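Local coordinates for 2-dehydropantoate 2-reductase, putative (Enterococcus faecalis, PDB 2EW2), which probably catalyses the NADPH-dependent reduction of ketopantoate to pantoate, a step in pantothenate biosynthesis, at residues B[38-52]-B[136-148]. Sequence-based numbering, arbitrary orientation. Where two conformers were deposited one is given.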
loop_
_atom_site.group_PDB
_atom_site.type_symbol
_atom_site.label_atom_id
_atom_site.label_comp_id
_atom_site.label_asym_id
_atom_site.label_seq_id
_atom_site.Cartn_x
_atom_site.Cartn_y
_atom_site.Cartn_z
ATOM N N HIS B 38 0.707 41.086 10.221
ATOM C CA HIS B 38 1.920 40.925 11.027
ATOM C C HIS B 38 2.984 41.921 10.551
ATOM O O HIS B 38 3.615 42.606 11.351
ATOM C CB HIS B 38 2.391 39.472 10.875
ATOM C CG HIS B 38 3.409 39.020 11.880
ATOM N ND1 HIS B 38 3.245 39.167 13.243
ATOM C CD2 HIS B 38 4.584 38.361 11.714
ATOM C CE1 HIS B 38 4.291 38.652 13.867
ATOM N NE2 HIS B 38 5.113 38.146 12.964
ATOM N N ILE B 39 3.154 42.021 9.235
ATOM C CA ILE B 39 4.086 42.984 8.647
ATOM C C ILE B 39 3.693 44.426 9.013
ATOM O O ILE B 39 4.543 45.225 9.401
ATOM C CB ILE B 39 4.167 42.820 7.104
ATOM C CG1 ILE B 39 4.732 41.442 6.746
ATOM C CG2 ILE B 39 4.992 43.950 6.472
ATOM C CD1 ILE B 39 4.650 41.119 5.263
ATOM N N GLU B 40 2.400 44.731 8.906
ATOM C CA GLU B 40 1.868 46.073 9.193
ATOM C C GLU B 40 2.051 46.477 10.652
ATOM O O GLU B 40 2.461 47.607 10.928
ATOM C CB GLU B 40 0.388 46.182 8.786
ATOM C CG GLU B 40 0.150 45.992 7.283
ATOM C CD GLU B 40 -1.325 45.779 6.896
ATOM O OE1 GLU B 40 -2.222 46.030 7.744
ATOM O OE2 GLU B 40 -1.591 45.375 5.727
ATOM N N ALA B 41 1.744 45.562 11.576
ATOM C CA ALA B 41 1.878 45.813 13.010
ATOM C C ALA B 41 3.340 46.042 13.386
ATOM O O ALA B 41 3.668 46.990 14.107
ATOM C CB ALA B 41 1.294 44.642 13.820
ATOM N N ILE B 42 4.220 45.183 12.874
ATOM C CA ILE B 42 5.652 45.304 13.168
ATOM C C ILE B 42 6.247 46.621 12.615
ATOM O O ILE B 42 7.036 47.263 13.291
ATOM C CB ILE B 42 6.456 44.038 12.716
ATOM C CG1 ILE B 42 6.055 42.845 13.588
ATOM C CG2 ILE B 42 7.956 44.288 12.800
ATOM C CD1 ILE B 42 6.532 41.504 13.086
ATOM N N ARG B 43 5.842 47.019 11.413
ATOM C CA ARG B 43 6.285 48.286 10.813
ATOM C C ARG B 43 5.802 49.526 11.564
ATOM O O ARG B 43 6.531 50.518 11.648
ATOM C CB ARG B 43 5.873 48.371 9.339
ATOM C CG ARG B 43 6.808 47.580 8.451
ATOM C CD ARG B 43 6.424 47.642 7.003
ATOM N NE ARG B 43 7.318 46.805 6.218
ATOM C CZ ARG B 43 7.063 46.396 4.981
ATOM N NH1 ARG B 43 5.936 46.758 4.379
ATOM N NH2 ARG B 43 7.935 45.618 4.348
ATOM N N LYS B 44 4.576 49.473 12.081
ATOM C CA LYS B 44 4.027 50.555 12.890
ATOM C C LYS B 44 4.724 50.624 14.241
ATOM O O LYS B 44 5.364 51.622 14.569
ATOM C CB LYS B 44 2.523 50.363 13.121
ATOM C CG LYS B 44 1.616 50.628 11.925
ATOM C CD LYS B 44 0.187 50.188 12.258
ATOM C CE LYS B 44 -0.566 49.635 11.051
ATOM N NZ LYS B 44 -1.663 48.701 11.477
ATOM N N ASN B 45 4.612 49.543 15.007
ATOM C CA ASN B 45 4.969 49.538 16.426
ATOM C C ASN B 45 6.202 48.732 16.813
ATOM O O ASN B 45 6.498 48.598 17.998
ATOM C CB ASN B 45 3.789 49.002 17.245
ATOM C CG ASN B 45 2.505 49.768 17.004
ATOM O OD1 ASN B 45 2.463 50.996 17.125
ATOM N ND2 ASN B 45 1.443 49.042 16.657
ATOM N N GLY B 46 6.916 48.183 15.834
ATOM C CA GLY B 46 8.004 47.249 16.134
ATOM C C GLY B 46 7.390 45.909 16.513
ATOM O O GLY B 46 6.162 45.793 16.629
ATOM N N LEU B 47 8.236 44.898 16.689
ATOM C CA LEU B 47 7.800 43.592 17.172
ATOM C C LEU B 47 7.741 43.637 18.686
ATOM O O LEU B 47 8.746 43.908 19.338
ATOM C CB LEU B 47 8.758 42.491 16.700
ATOM C CG LEU B 47 8.611 41.063 17.251
ATOM C CD1 LEU B 47 7.210 40.478 16.989
ATOM C CD2 LEU B 47 9.701 40.159 16.678
ATOM N N ILE B 48 6.563 43.353 19.237
ATOM C CA ILE B 48 6.322 43.484 20.664
ATOM C C ILE B 48 6.224 42.112 21.295
ATOM O O ILE B 48 5.416 41.275 20.863
ATOM C CB ILE B 48 5.028 44.300 20.956
ATOM C CG1 ILE B 48 5.171 45.719 20.395
ATOM C CG2 ILE B 48 4.725 44.348 22.478
ATOM C CD1 ILE B 48 3.879 46.499 20.389
ATOM N N ALA B 49 7.058 41.892 22.311
ATOM C CA ALA B 49 7.049 40.658 23.070
ATOM C C ALA B 49 6.699 40.894 24.533
ATOM O O ALA B 49 7.186 41.839 25.160
ATOM C CB ALA B 49 8.381 39.966 22.972
ATOM N N ASP B 50 5.827 40.039 25.055
ATOM C CA ASP B 50 5.688 39.868 26.482
ATOM C C ASP B 50 6.682 38.779 26.846
ATOM O O ASP B 50 6.390 37.588 26.749
ATOM C CB ASP B 50 4.253 39.482 26.855
ATOM C CG ASP B 50 4.097 39.158 28.328
ATOM O OD1 ASP B 50 5.080 39.293 29.103
ATOM O OD2 ASP B 50 2.984 38.751 28.712
ATOM N N PHE B 51 7.865 39.222 27.255
ATOM C CA PHE B 51 9.029 38.373 27.395
ATOM C C PHE B 51 9.266 38.123 28.876
ATOM O O PHE B 51 9.819 38.978 29.559
ATOM C CB PHE B 51 10.240 39.105 26.797
ATOM C CG PHE B 51 11.359 38.208 26.369
ATOM C CD1 PHE B 51 11.613 37.007 27.024
ATOM C CD2 PHE B 51 12.179 38.580 25.304
ATOM C CE1 PHE B 51 12.656 36.183 26.634
ATOM C CE2 PHE B 51 13.231 37.764 24.902
ATOM C CZ PHE B 51 13.470 36.560 25.569
ATOM N N ASN B 52 8.851 36.955 29.361
ATOM C CA ASN B 52 8.949 36.608 30.781
ATOM C C ASN B 52 8.382 37.712 31.699
ATOM O O ASN B 52 9.050 38.150 32.644
ATOM C CB ASN B 52 10.406 36.281 31.177
ATOM C CG ASN B 52 11.047 35.188 30.310
ATOM O OD1 ASN B 52 12.267 35.135 30.198
ATOM N ND2 ASN B 52 10.238 34.315 29.716
ATOM N N GLY B 136 4.465 31.923 21.812
ATOM C CA GLY B 136 3.039 32.063 21.475
ATOM C C GLY B 136 2.777 33.309 20.669
ATOM O O GLY B 136 3.467 34.298 20.826
ATOM N N LEU B 137 1.793 33.254 19.786
ATOM C CA LEU B 137 1.332 34.442 19.094
ATOM C C LEU B 137 0.063 35.010 19.767
ATOM O O LEU B 137 -0.973 34.336 19.816
ATOM C CB LEU B 137 1.064 34.123 17.618
ATOM C CG LEU B 137 0.798 35.362 16.763
ATOM C CD1 LEU B 137 2.103 35.966 16.208
ATOM C CD2 LEU B 137 -0.163 35.010 15.640
ATOM N N GLU B 138 0.134 36.252 20.246
ATOM C CA GLU B 138 -1.037 36.909 20.848
ATOM C C GLU B 138 -1.879 37.678 19.829
ATOM O O GLU B 138 -3.112 37.743 19.944
ATOM C CB GLU B 138 -0.622 37.827 21.994
ATOM C CG GLU B 138 0.167 37.133 23.107
ATOM C CD GLU B 138 0.046 37.862 24.452
ATOM O OE1 GLU B 138 1.016 38.509 24.908
ATOM O OE2 GLU B 138 -1.041 37.799 25.047
ATOM N N GLY B 139 -1.210 38.270 18.846
ATOM C CA GLY B 139 -1.880 39.025 17.780
ATOM C C GLY B 139 -0.834 39.391 16.750
ATOM O O GLY B 139 0.347 39.114 16.968
ATOM N N PRO B 140 -1.246 40.002 15.614
ATOM C CA PRO B 140 -0.228 40.460 14.649
ATOM C C PRO B 140 0.805 41.334 15.356
ATOM O O PRO B 140 0.439 42.233 16.114
ATOM C CB PRO B 140 -1.029 41.287 13.638
ATOM C CG PRO B 140 -2.451 40.809 13.768
ATOM C CD PRO B 140 -2.625 40.285 15.169
ATOM N N GLY B 141 2.084 41.028 15.153
ATOM C CA GLY B 141 3.175 41.795 15.740
ATOM C C GLY B 141 3.341 41.683 17.246
ATOM O O GLY B 141 4.072 42.474 17.847
ATOM N N ARG B 142 2.663 40.709 17.860
ATOM C CA ARG B 142 2.651 40.577 19.315
ATOM C C ARG B 142 2.783 39.116 19.734
ATOM O O ARG B 142 1.925 38.274 19.414
ATOM C CB ARG B 142 1.389 41.201 19.927
ATOM C CG ARG B 142 1.232 42.697 19.654
ATOM C CD ARG B 142 -0.047 43.246 20.280
ATOM N NE ARG B 142 0.109 43.452 21.719
ATOM C CZ ARG B 142 0.627 44.549 22.270
ATOM N NH1 ARG B 142 1.033 45.560 21.510
ATOM N NH2 ARG B 142 0.733 44.643 23.584
ATOM N N VAL B 143 3.869 38.833 20.443
ATOM C CA VAL B 143 4.188 37.477 20.873
ATOM C C VAL B 143 4.373 37.382 22.385
ATOM O O VAL B 143 4.675 38.382 23.053
ATOM C CB VAL B 143 5.428 36.875 20.123
ATOM C CG1 VAL B 143 5.188 36.868 18.609
ATOM C CG2 VAL B 143 6.733 37.612 20.472
ATOM N N LYS B 144 4.181 36.178 22.908
ATOM C CA LYS B 144 4.347 35.913 24.320
ATOM C C LYS B 144 5.372 34.814 24.491
ATOM O O LYS B 144 5.245 33.714 23.919
ATOM C CB LYS B 144 3.012 35.524 24.977
ATOM C CG LYS B 144 3.099 35.383 26.500
ATOM C CD LYS B 144 1.753 35.030 27.109
ATOM C CE LYS B 144 1.703 35.422 28.590
ATOM N NZ LYS B 144 0.312 35.295 29.119
ATOM N N LEU B 145 6.383 35.118 25.289
ATOM C CA LEU B 145 7.544 34.265 25.427
ATOM C C LEU B 145 7.711 33.932 26.892
ATOM O O LEU B 145 7.904 34.831 27.710
ATOM C CB LEU B 145 8.798 34.989 24.899
ATOM C CG LEU B 145 8.794 35.521 23.451
ATOM C CD1 LEU B 145 10.139 36.110 23.082
ATOM C CD2 LEU B 145 8.406 34.412 22.451
ATOM N N LEU B 146 7.621 32.642 27.214
ATOM C CA LEU B 146 7.770 32.165 28.586
ATOM C C LEU B 146 8.694 30.971 28.572
ATOM O O LEU B 146 8.897 30.352 27.523
ATOM C CB LEU B 146 6.415 31.711 29.144
ATOM C CG LEU B 146 5.327 32.770 29.265
ATOM C CD1 LEU B 146 4.021 32.132 29.753
ATOM C CD2 LEU B 146 5.800 33.877 30.223
ATOM N N GLY B 147 9.230 30.633 29.739
ATOM C CA GLY B 147 9.950 29.390 29.905
ATOM C C GLY B 147 11.371 29.383 29.376
ATOM O O GLY B 147 11.903 30.414 28.967
ATOM N N ASP B 148 11.961 28.195 29.382
ATOM C CA ASP B 148 13.335 27.978 28.972
ATOM C C ASP B 148 13.356 27.211 27.649
ATOM O O ASP B 148 12.311 26.943 27.050
ATOM C CB ASP B 148 14.105 27.203 30.062
ATOM C CG ASP B 148 13.487 25.836 30.385
ATOM O OD1 ASP B 148 12.874 25.199 29.496
ATOM O OD2 ASP B 148 13.631 25.372 31.540
HETATM O O HOH W 1 3.572 44.923 16.708
HETATM O O HOH W 2 11.227 32.730 27.638
#
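I48, A49, D50 and F51 pair in parallel register with R142, V143, K144 and L145, at the centre of a small four-stranded mixed sheet within the N-terminal, Rossmann-type half of the chain, flanked by strands 54-58 and 136-139. Five backbone bonds zip them together, from I48 N to G141 O through N52 N to L145 O. A49, F51, V143 and L145 share one face of the sheet, where A49, F51 and L145 touch helix 13-24, and their side chains interlock: A49 CB meets V143 CG2 at 3.8 Å, while L145 CD1 sits over the F51 ring in a CH-pi contact, 3.9 Å from its centroid and 11° off the normal. The other face carries I48, R142, D50 and K144. R142 and I48 run alongside each other; the arginine bends at chi3 (78°), so that I48 CG2 lies against one guanidinium face, offset toward its rim. D50 and K144 also lie side by side, but D50 OD2 to K144 NZ is 4.4 Å, beyond a salt bridge, and E138 OE1 is 4.3 Å from D50 OD2; the lysine may partly offset the like charges.

At the N-terminal end of the paired strands, the type II beta turn from G139 to R142 docks against helix 36-45. With CG anti to the backbone N (chi1 -165°), H38 swings its ring to the turn, where ND1 accepts from G141 N at 2.9 Å; NE2 bonds to A11 O, so both ring nitrogens are held. I42 CD1 lies against one ring face. A41 CB packs on P140, and the bare CA of G141 lets A41 and I42 approach closely. Beside them, one water donates to both G46 O and G141 O, each at 2.7 Å.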